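Pdx2 protein (Plasmodium falciparum, PDB 2ABW) hydrolyses glutamine to glutamate and ammonia as the glutaminase subunit of PLP synthase, the ammonia being channelled to Pdx1 for vitamin B6 synthesis. Local coordinates at residues H77-G85 with F205-Y216; S111-I119 with V185-T193. All blocks are in the same frame, centred on the assembly; numbering follows the deposited sequence. Where two conformers were deposited one is given.

How the contacts relate
Both contacts pack against the same mixed central sheet of this class I glutamine amidotransferase domain, in which strands 83-86 and 190-193 are neighbours. The centres of the two contacts lie about 12 Å apart. Contact 1 sets the C-terminal helix 204-219 against strand 83-86; contact 2 lays strand 115-120, a member of the small three-stranded sheet, against the hairpin of 180-187 and 190-193. Along the chain contact 2 is nested within the loop that contact 1 closes. The two meet directly at E186, whose carboxylate forms a salt bridge with K212 and probably a hydrogen bond with Y208. Strand 83-86 leads to the nucleophile C87, and strand 190-193 leads toward H196 and E198 of the charge relay.

Contact 1 of 2, residues H77-G85 with F205-Y216; sequences HVLKKPIWG and FQQYFYEKVKNY
W84 and F209 form the tight, buried end of this contact, where the C-terminal helix packs on the central sheet, its part 205-216 running nearly antiparallel to strand 83-85 (154° between their N-to-C directions). W84 CB sits over the centre of the F209 ring, 3.7 Å from its centroid, while V213 CG2, of the same helix, lies against the opposite face. A chi1 of -178° swings the indole away from its own backbone N toward the helix, and W84 CH2 reaches F205 CB at 3.6 Å. Its NE1 hydrogen-bonds T193 OG1 on the next strand. P82 wedges between F209, V213 and Y216: its CB is 3.9 Å from V213 CG2, and its CD lies over one face of the Y216 ring in a CH-pi contact, 3.5 Å from Y216 CG.

Toward solvent the packing thins to the aliphatic chain of K81, with CG against Y216 OH at 3.3 Å and NZ hydrogen-bonding C44 O, and to a water that joins Y216 OH (2.7 Å) to L79 O in the plane of the tyrosine ring. The helix is thus held to the strand by apolar and CH-pi packing, with direct polar links made to neighbouring elements and a water bridge at the exposed end.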
# COMPACT_ATOMS: atom_id res chain seq x y z
N HIS A 77 3.42 -7.83 11.17
CA HIS A 77 3.27 -7.53 12.56
C HIS A 77 4.27 -8.17 13.50
O HIS A 77 4.51 -7.64 14.55
CB HIS A 77 1.90 -8.02 13.03
CG HIS A 77 0.78 -7.28 12.38
ND1 HIS A 77 0.51 -5.94 12.64
CD2 HIS A 77 -0.08 -7.68 11.42
CE1 HIS A 77 -0.55 -5.59 11.90
NE2 HIS A 77 -0.90 -6.60 11.12
N VAL A 78 4.92 -9.21 13.06
CA VAL A 78 6.00 -9.87 13.85
C VAL A 78 7.37 -9.53 13.28
O VAL A 78 8.25 -9.06 14.01
CB VAL A 78 5.79 -11.39 13.97
CG1 VAL A 78 6.96 -12.02 14.81
CG2 VAL A 78 4.39 -11.68 14.66
N LEU A 79 7.56 -9.78 11.99
CA LEU A 79 8.83 -9.42 11.33
C LEU A 79 8.92 -7.92 11.17
O LEU A 79 10.06 -7.42 11.05
CB LEU A 79 8.95 -10.08 9.97
CG LEU A 79 8.93 -11.57 10.04
CD1 LEU A 79 9.19 -12.13 8.66
CD2 LEU A 79 9.80 -12.21 11.17
N LYS A 80 7.77 -7.22 11.09
CA LYS A 80 7.75 -5.77 10.88
C LYS A 80 8.46 -5.34 9.57
O LYS A 80 9.15 -4.27 9.51
CB LYS A 80 8.36 -5.07 12.05
CG LYS A 80 7.88 -5.43 13.40
CD LYS A 80 6.55 -4.96 13.64
CE LYS A 80 6.23 -5.09 15.12
NZ LYS A 80 4.79 -5.06 15.45
N LYS A 81 8.32 -6.18 8.55
CA LYS A 81 8.93 -5.85 7.28
C LYS A 81 8.07 -4.79 6.58
O LYS A 81 6.88 -4.73 6.73
CB LYS A 81 9.09 -7.05 6.43
CG LYS A 81 10.19 -7.95 7.00
CD LYS A 81 10.61 -8.88 5.83
CE LYS A 81 11.47 -9.89 6.19
NZ LYS A 81 11.78 -10.75 5.07
N PRO A 82 8.74 -3.87 5.84
CA PRO A 82 7.97 -2.82 5.18
C PRO A 82 6.90 -3.34 4.22
O PRO A 82 7.21 -4.23 3.40
CB PRO A 82 9.05 -2.00 4.45
CG PRO A 82 10.26 -2.19 5.27
CD PRO A 82 10.18 -3.66 5.71
N ILE A 83 5.74 -2.69 4.25
CA ILE A 83 4.64 -3.05 3.37
C ILE A 83 3.96 -1.80 2.89
O ILE A 83 3.80 -0.89 3.66
CB ILE A 83 3.68 -4.04 4.06
CG1 ILE A 83 2.67 -4.62 3.05
CG2 ILE A 83 3.09 -3.43 5.31
CD1 ILE A 83 1.97 -5.86 3.52
N TRP A 84 3.60 -1.80 1.65
CA TRP A 84 2.90 -0.68 0.98
C TRP A 84 1.61 -1.24 0.45
O TRP A 84 1.59 -2.02 -0.51
CB TRP A 84 3.75 -0.13 -0.15
CG TRP A 84 3.15 1.04 -0.86
CD1 TRP A 84 2.05 1.80 -0.44
CD2 TRP A 84 3.63 1.64 -2.04
NE1 TRP A 84 1.79 2.80 -1.35
CE2 TRP A 84 2.77 2.73 -2.34
CE3 TRP A 84 4.71 1.37 -2.89
CZ2 TRP A 84 2.98 3.53 -3.43
CZ3 TRP A 84 4.85 2.13 -4.00
CH2 TRP A 84 4.04 3.23 -4.24
N GLY A 85 0.50 -0.82 1.03
CA GLY A 85 -0.80 -1.13 0.48
C GLY A 85 -1.33 0.03 -0.31
O GLY A 85 -1.42 1.12 0.21
N PHE A 205 6.55 7.87 -4.97
CA PHE A 205 6.19 6.95 -3.88
C PHE A 205 6.97 5.63 -3.94
O PHE A 205 7.24 4.98 -2.92
CB PHE A 205 4.69 6.77 -3.79
CG PHE A 205 4.00 8.03 -3.20
CD1 PHE A 205 3.69 9.08 -4.02
CD2 PHE A 205 3.84 8.16 -1.83
CE1 PHE A 205 3.14 10.24 -3.49
CE2 PHE A 205 3.27 9.35 -1.31
CZ PHE A 205 3.01 10.37 -2.13
N GLN A 206 7.24 5.20 -5.17
CA GLN A 206 8.08 4.04 -5.34
C GLN A 206 9.47 4.28 -4.75
O GLN A 206 10.05 3.42 -4.03
CB GLN A 206 8.23 3.64 -6.83
CG GLN A 206 6.93 3.06 -7.39
CD GLN A 206 5.90 4.06 -7.83
OE1 GLN A 206 6.19 5.23 -7.84
NE2 GLN A 206 4.72 3.57 -8.25
N GLN A 207 10.03 5.41 -5.01
CA GLN A 207 11.34 5.78 -4.48
C GLN A 207 11.30 5.84 -2.97
O GLN A 207 12.21 5.33 -2.30
CB GLN A 207 11.76 7.09 -5.08
CG GLN A 207 13.20 7.40 -4.60
CD GLN A 207 13.74 8.73 -5.13
OE1 GLN A 207 13.06 9.47 -5.87
NE2 GLN A 207 14.92 9.03 -4.73
N TYR A 208 10.27 6.45 -2.41
CA TYR A 208 10.11 6.55 -0.95
C TYR A 208 10.01 5.16 -0.33
O TYR A 208 10.64 4.84 0.69
CB TYR A 208 8.86 7.30 -0.63
CG TYR A 208 8.67 7.57 0.82
CD1 TYR A 208 9.48 8.50 1.48
CD2 TYR A 208 7.72 6.95 1.54
CE1 TYR A 208 9.30 8.75 2.83
CE2 TYR A 208 7.51 7.25 2.86
CZ TYR A 208 8.29 8.14 3.51
OH TYR A 208 8.16 8.48 4.87
N PHE A 209 9.20 4.32 -0.94
CA PHE A 209 9.03 2.94 -0.38
C PHE A 209 10.36 2.18 -0.53
O PHE A 209 10.75 1.46 0.40
CB PHE A 209 7.91 2.17 -1.04
CG PHE A 209 7.67 0.83 -0.38
CD1 PHE A 209 7.21 0.82 0.96
CD2 PHE A 209 7.84 -0.38 -1.01
CE1 PHE A 209 7.03 -0.38 1.60
CE2 PHE A 209 7.63 -1.56 -0.35
CZ PHE A 209 7.26 -1.55 0.92
N TYR A 210 11.08 2.33 -1.62
CA TYR A 210 12.39 1.68 -1.75
C TYR A 210 13.30 2.11 -0.57
O TYR A 210 13.96 1.26 0.06
CB TYR A 210 13.01 2.06 -3.07
CG TYR A 210 14.42 1.59 -3.13
CD1 TYR A 210 14.76 0.29 -3.43
CD2 TYR A 210 15.48 2.42 -2.81
CE1 TYR A 210 16.08 -0.13 -3.43
CE2 TYR A 210 16.80 2.01 -2.81
CZ TYR A 210 17.11 0.71 -3.07
OH TYR A 210 18.43 0.19 -3.09
N GLU A 211 13.41 3.40 -0.31
CA GLU A 211 14.26 3.88 0.75
C GLU A 211 13.80 3.32 2.10
O GLU A 211 14.66 2.96 2.92
CB GLU A 211 14.25 5.39 0.73
CG GLU A 211 15.03 5.98 -0.38
CD GLU A 211 16.53 5.81 -0.25
OE1 GLU A 211 17.03 5.69 0.87
OE2 GLU A 211 17.25 5.83 -1.25
N LYS A 212 12.49 3.12 2.27
CA LYS A 212 11.96 2.51 3.50
C LYS A 212 12.49 1.11 3.69
O LYS A 212 12.92 0.65 4.75
CB LYS A 212 10.45 2.50 3.47
CG LYS A 212 9.79 2.14 4.75
CD LYS A 212 8.28 2.38 4.64
CE LYS A 212 7.49 1.88 5.91
NZ LYS A 212 7.77 2.88 6.96
N VAL A 213 12.44 0.35 2.60
CA VAL A 213 12.94 -1.06 2.59
C VAL A 213 14.45 -1.07 2.83
O VAL A 213 14.96 -1.89 3.59
CB VAL A 213 12.56 -1.78 1.28
CG1 VAL A 213 13.14 -3.21 1.29
CG2 VAL A 213 11.06 -1.83 1.07
N LYS A 214 15.18 -0.17 2.12
CA LYS A 214 16.64 -0.07 2.33
C LYS A 214 16.98 0.22 3.76
O LYS A 214 17.88 -0.48 4.30
CB LYS A 214 17.17 1.04 1.40
CG LYS A 214 18.69 1.16 1.49
CD LYS A 214 19.12 2.52 1.03
CE LYS A 214 19.03 3.53 2.19
NZ LYS A 214 19.41 4.89 1.82
N ASN A 215 16.27 1.12 4.39
CA ASN A 215 16.60 1.52 5.79
C ASN A 215 16.28 0.35 6.72
O ASN A 215 17.01 0.01 7.66
CB ASN A 215 15.77 2.70 6.22
CG ASN A 215 16.19 4.02 5.51
OD1 ASN A 215 17.26 4.13 5.07
ND2 ASN A 215 15.33 5.01 5.58
N TYR A 216 15.16 -0.33 6.44
CA TYR A 216 14.87 -1.59 7.16
C TYR A 216 15.99 -2.60 7.10
O TYR A 216 16.43 -3.12 8.14
CB TYR A 216 13.51 -2.22 6.68
CG TYR A 216 13.41 -3.69 7.05
CD1 TYR A 216 13.00 -4.05 8.26
CD2 TYR A 216 13.76 -4.68 6.14
CE1 TYR A 216 12.95 -5.41 8.60
CE2 TYR A 216 13.74 -6.00 6.47
CZ TYR A 216 13.32 -6.36 7.72
OH TYR A 216 13.33 -7.70 8.03
O HOH W 1 12.37 -8.31 10.46

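Contact 2 of 2, residues S111-I119 with V185-T193; sequences SFGGLDITI and VEQNNCLGT
L115 overlaps the hairpin of strands 180-187 and 190-193 with both methyls, its CD2 lying 3.7 Å from C190 CB and its CD1 3.8 Å from G192 CA. The hairpin closes through a type II' turn from Q187 to C190 and belongs to the central mixed sheet of the amidotransferase fold; L115 begins strand 115-120 of the small three-stranded sheet. The contact is therefore sheet-to-sheet packing, with strand 115-119 at 139° to strand 185-187.

V185 completes the apolar patch, its CG2 approaching L115 CD1 at 3.9 Å and meeting I117 CD1 tip to tip. Strand 157-161 adds I161, which touches both I117 and V185. G192 has no side chain, and L115 CD1 packs directly on its CA. G114 likewise lets C190 SG come close to its CA, and its backbone angles suit glycine.

Polar contacts gather round Q187. Fully extended, with CG anti to the backbone N (chi1 -175°), the glutamine carries its amide across to the backbone of D116, the centre of an inverse gamma turn. Q187 OE1 accepts from D116 N at 2.7 Å, the donor lying in the carbonyl plane, so the amide satisfies the backbone N-H of D116. Its NE2 gives a nearly straight bond to D116 OD2, and E165 accepts from the same nitrogen. Two partners on NE2 and one on OE1 would fix the rotation of the amide. Near the turn, a water donates to G114 O and accepts from N188 ND2. The carboxylate of D116 stands 71° from the amide plane of Q187, and Q187 NE2 meets D116 OD2 from above the carboxylate plane, 3.0 Å away.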
# COMPACT_ATOMS: atom_id res chain seq x y z
N SER A 111 -9.10 -7.87 7.06
CA SER A 111 -7.90 -7.08 6.96
C SER A 111 -6.66 -7.82 7.49
O SER A 111 -6.73 -8.65 8.43
CB SER A 111 -8.04 -5.81 7.76
OG SER A 111 -6.92 -4.94 7.63
N PHE A 112 -5.53 -7.47 6.87
CA PHE A 112 -4.17 -7.85 7.40
C PHE A 112 -3.82 -6.98 8.57
O PHE A 112 -2.93 -7.35 9.37
CB PHE A 112 -3.05 -7.76 6.37
CG PHE A 112 -3.30 -8.44 5.08
CD1 PHE A 112 -3.45 -9.80 4.98
CD2 PHE A 112 -3.29 -7.71 3.90
CE1 PHE A 112 -3.67 -10.45 3.79
CE2 PHE A 112 -3.50 -8.31 2.74
CZ PHE A 112 -3.72 -9.71 2.64
N GLY A 113 -4.42 -5.79 8.67
CA GLY A 113 -4.02 -4.80 9.69
C GLY A 113 -2.70 -4.10 9.36
O GLY A 113 -2.06 -4.45 8.36
N GLY A 114 -2.36 -3.10 10.23
CA GLY A 114 -1.05 -2.41 10.09
C GLY A 114 -1.22 -0.89 10.09
O GLY A 114 -0.34 -0.17 10.51
N LEU A 115 -2.35 -0.41 9.59
CA LEU A 115 -2.70 1.02 9.67
C LEU A 115 -3.93 1.21 10.56
O LEU A 115 -5.01 0.66 10.22
CB LEU A 115 -3.00 1.54 8.24
CG LEU A 115 -1.81 1.50 7.28
CD1 LEU A 115 -2.28 1.83 5.91
CD2 LEU A 115 -0.72 2.38 7.78
N ASP A 116 -3.75 1.94 11.62
CA ASP A 116 -4.86 2.21 12.60
C ASP A 116 -5.71 3.35 12.07
O ASP A 116 -5.67 4.47 12.55
CB ASP A 116 -4.37 2.39 13.99
CG ASP A 116 -3.79 1.07 14.57
OD1 ASP A 116 -4.17 -0.07 14.13
OD2 ASP A 116 -2.87 1.21 15.39
N ILE A 117 -6.49 2.99 11.03
CA ILE A 117 -7.39 3.92 10.39
C ILE A 117 -8.71 3.23 10.08
O ILE A 117 -8.83 2.04 10.02
CB ILE A 117 -6.80 4.44 9.05
CG1 ILE A 117 -6.68 3.31 7.98
CG2 ILE A 117 -5.48 5.15 9.33
CD1 ILE A 117 -5.95 3.71 6.68
N THR A 118 -9.74 4.05 9.88
CA THR A 118 -10.99 3.58 9.32
C THR A 118 -11.08 4.05 7.90
O THR A 118 -10.87 5.24 7.58
CB THR A 118 -12.18 4.24 10.05
OG1 THR A 118 -12.15 3.86 11.43
CG2 THR A 118 -13.49 3.88 9.49
N ILE A 119 -11.30 3.11 7.00
CA ILE A 119 -11.34 3.40 5.58
C ILE A 119 -12.69 2.92 4.97
O ILE A 119 -13.27 1.90 5.43
CB ILE A 119 -10.17 2.74 4.90
CG1 ILE A 119 -9.89 3.36 3.54
CG2 ILE A 119 -10.41 1.18 4.81
CD1 ILE A 119 -8.51 2.89 2.98
N VAL A 185 -0.84 7.61 4.28
CA VAL A 185 -0.51 7.51 5.71
C VAL A 185 0.64 6.55 5.88
O VAL A 185 0.85 5.66 5.03
CB VAL A 185 -1.72 6.99 6.54
CG1 VAL A 185 -2.80 8.10 6.60
CG2 VAL A 185 -2.32 5.69 6.05
N GLU A 186 1.33 6.69 6.99
CA GLU A 186 2.43 5.79 7.30
C GLU A 186 2.38 5.49 8.78
O GLU A 186 2.22 6.39 9.62
CB GLU A 186 3.76 6.47 6.89
CG GLU A 186 4.98 5.51 7.01
CD GLU A 186 6.22 6.08 6.31
OE1 GLU A 186 6.23 7.31 6.02
OE2 GLU A 186 7.20 5.37 6.15
N GLN A 187 2.57 4.24 9.16
CA GLN A 187 2.53 3.86 10.58
C GLN A 187 3.55 2.72 10.74
O GLN A 187 3.34 1.68 10.14
CB GLN A 187 1.17 3.34 11.03
CG GLN A 187 1.14 3.07 12.55
CD GLN A 187 -0.17 2.64 13.01
OE1 GLN A 187 -1.16 2.58 12.23
NE2 GLN A 187 -0.23 2.27 14.32
N ASN A 188 4.62 3.00 11.49
CA ASN A 188 5.65 1.98 11.71
C ASN A 188 6.10 1.50 10.32
O ASN A 188 6.39 2.36 9.46
CB ASN A 188 5.14 0.85 12.58
CG ASN A 188 4.60 1.28 13.92
OD1 ASN A 188 5.30 1.94 14.64
ND2 ASN A 188 3.32 0.95 14.22
N ASN A 189 6.09 0.19 10.06
CA ASN A 189 6.54 -0.38 8.81
C ASN A 189 5.57 -0.36 7.63
O ASN A 189 5.85 -0.89 6.54
CB ASN A 189 6.98 -1.82 9.04
CG ASN A 189 5.93 -2.67 9.68
OD1 ASN A 189 5.42 -2.33 10.74
ND2 ASN A 189 5.59 -3.86 9.07
N CYS A 190 4.40 0.25 7.83
CA CYS A 190 3.31 0.28 6.87
C CYS A 190 3.06 1.61 6.20
O CYS A 190 3.03 2.64 6.85
CB CYS A 190 2.01 -0.13 7.55
SG CYS A 190 2.08 -1.80 8.30
N LEU A 191 2.89 1.58 4.88
CA LEU A 191 2.58 2.74 4.10
C LEU A 191 1.32 2.44 3.39
O LEU A 191 1.12 1.35 2.84
CB LEU A 191 3.70 2.98 3.07
CG LEU A 191 3.52 4.03 2.00
CD1 LEU A 191 3.48 5.45 2.67
CD2 LEU A 191 4.64 3.96 0.98
N GLY A 192 0.41 3.40 3.32
CA GLY A 192 -0.84 3.21 2.63
C GLY A 192 -1.16 4.44 1.78
O GLY A 192 -1.06 5.57 2.25
N THR A 193 -1.60 4.18 0.54
CA THR A 193 -2.02 5.25 -0.41
C THR A 193 -3.33 4.90 -1.02
O THR A 193 -3.62 3.71 -1.28
CB THR A 193 -0.94 5.42 -1.47
OG1 THR A 193 -0.64 4.15 -2.11
CG2 THR A 193 0.34 6.03 -0.85
O HOH W 2 1.66 -0.71 12.21